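Local coordinates for protein putative alpha-ketoglutarate-dependent taurine dioxygenase (Burkholderia xenovorans, PDB 5HSX) that probably acts as an iron-dependent 2-oxoglutarate dioxygenase of the TfdA family, related to taurine dioxygenases, at residues R51-L55 with H210-G214. Sequence-based numbering, arbitrary orientation.
Sequences RAALL and HPETG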
loop_
_atom_site.group_PDB
_atom_site.type_symbol
_atom_site.label_atom_id
_atom_site.label_comp_id
_atom_site.label_asym_id
_atom_site.label_seq_id
_atom_site.Cartn_x
_atom_site.Cartn_y
_atom_site.Cartn_z
ATOM N N ARG B 51 -17.161 15.198 11.438
ATOM C CA ARG B 51 -15.945 15.621 12.127
ATOM C C ARG B 51 -15.452 14.542 13.078
ATOM O O ARG B 51 -14.247 14.285 13.167
ATOM C CB ARG B 51 -16.182 16.931 12.892
ATOM C CG ARG B 51 -14.863 17.576 13.320
ATOM C CD ARG B 51 -15.023 18.833 14.200
ATOM N NE ARG B 51 -13.711 19.460 14.340
ATOM C CZ ARG B 51 -13.266 20.434 13.553
ATOM N NH1 ARG B 51 -14.048 20.934 12.595
ATOM N NH2 ARG B 51 -12.041 20.909 13.722
ATOM N N ALA B 52 -16.373 13.898 13.799
ATOM C CA ALA B 52 -15.979 12.850 14.732
ATOM C C ALA B 52 -15.424 11.637 13.997
ATOM O O ALA B 52 -14.460 11.011 14.456
ATOM C CB ALA B 52 -17.176 12.457 15.598
ATOM N N ALA B 53 -16.033 11.280 12.865
ATOM C CA ALA B 53 -15.518 10.176 12.063
ATOM C C ALA B 53 -14.131 10.496 11.526
ATOM O O ALA B 53 -13.260 9.621 11.473
ATOM C CB ALA B 53 -16.483 9.873 10.917
ATOM N N LEU B 54 -13.905 11.752 11.140
ATOM C CA LEU B 54 -12.592 12.168 10.661
ATOM C C LEU B 54 -11.547 12.076 11.766
ATOM O O LEU B 54 -10.449 11.551 11.556
ATOM C CB LEU B 54 -12.668 13.589 10.102
ATOM C CG LEU B 54 -11.356 14.277 9.722
ATOM C CD1 LEU B 54 -10.694 13.595 8.513
ATOM C CD2 LEU B 54 -11.616 15.765 9.460
ATOM N N LEU B 55 -11.862 12.590 12.957
ATOM C CA LEU B 55 -10.900 12.494 14.050
ATOM C C LEU B 55 -10.598 11.041 14.393
ATOM O O LEU B 55 -9.453 10.702 14.722
ATOM C CB LEU B 55 -11.420 13.237 15.285
ATOM C CG LEU B 55 -11.583 14.752 15.139
ATOM C CD1 LEU B 55 -11.885 15.369 16.490
ATOM C CD2 LEU B 55 -10.351 15.388 14.510
ATOM N N HIS B 210 -2.124 16.182 19.446
ATOM C CA HIS B 210 -3.305 16.553 18.669
ATOM C C HIS B 210 -4.187 17.514 19.465
ATOM O O HIS B 210 -4.564 17.209 20.606
ATOM C CB HIS B 210 -4.084 15.295 18.277
ATOM C CG HIS B 210 -5.108 15.523 17.212
ATOM N ND1 HIS B 210 -6.255 16.253 17.424
ATOM C CD2 HIS B 210 -5.161 15.101 15.921
ATOM C CE1 HIS B 210 -6.965 16.284 16.310
ATOM N NE2 HIS B 210 -6.329 15.584 15.386
ATOM N N PRO B 211 -4.540 18.680 18.909
ATOM C CA PRO B 211 -5.253 19.687 19.717
ATOM C C PRO B 211 -6.709 19.352 20.024
ATOM O O PRO B 211 -7.290 19.999 20.905
ATOM C CB PRO B 211 -5.149 20.964 18.871
ATOM C CG PRO B 211 -4.945 20.491 17.490
ATOM C CD PRO B 211 -4.157 19.200 17.583
ATOM N N GLU B 212 -7.326 18.393 19.338
ATOM C CA GLU B 212 -8.703 18.024 19.644
ATOM C C GLU B 212 -8.821 16.701 20.392
ATOM O O GLU B 212 -9.748 16.534 21.185
ATOM C CB GLU B 212 -9.543 17.952 18.365
ATOM C CG GLU B 212 -9.730 19.289 17.666
ATOM C CD GLU B 212 -10.688 19.206 16.483
ATOM O OE1 GLU B 212 -11.909 19.028 16.696
ATOM O OE2 GLU B 212 -10.216 19.310 15.334
ATOM N N THR B 213 -7.917 15.751 20.164
ATOM C CA THR B 213 -8.022 14.452 20.815
ATOM C C THR B 213 -6.992 14.230 21.908
ATOM O O THR B 213 -7.163 13.309 22.716
ATOM C CB THR B 213 -7.871 13.316 19.792
ATOM O OG1 THR B 213 -6.512 13.278 19.346
ATOM C CG2 THR B 213 -8.796 13.532 18.593
ATOM N N GLY B 214 -5.928 15.032 21.948
ATOM C CA GLY B 214 -4.863 14.825 22.900
ATOM C C GLY B 214 -3.920 13.696 22.551
ATOM O O GLY B 214 -2.978 13.440 23.313
#
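Glu212 reaches from the loop joining strands 200-209 and 216-218 to Arg51 and Leu55 on helix 44-57, a surface contact in the cupin-type fold of the TfdA dioxygenases. Glu212 CB lies 4.0 Å from Leu55 CD1. With CG anti to the carbonyl carbon (chi1 -66°) and the chain extended beyond it, the carboxylate is carried to the helix, where Glu212 CD lies at the edge of the Arg51 guanidinium, in its plane. Glu212 OE1 accepts Arg51 NE at 3.0 Å through its syn lone pair, nearly straight at 164°, and also packs against Leu55 CD1. Glu212 OE2 takes Arg51 NH2 at 2.9 Å, but from above the carboxylate plane, in keeping with the 42° between the two planar groups. This side-on, two-nitrogen salt bridge should limit rotation of both groups. Arg269 adds a second salt bridge to OE2, and Phe79 O receives Arg51 NH1. Alongside the carboxylate, the two methyls of Leu55 diverge: CD1 meets Thr213 CG2, whereas CD2 approaches His210 CE1. The His210 imidazole is hydrogen-bonded to Asp267 through NE2, while His210 ND1 accepts Glu212 N at 3.1 Å, close to the ring plane, and Thr213 N at 3.2 Å, well out of it.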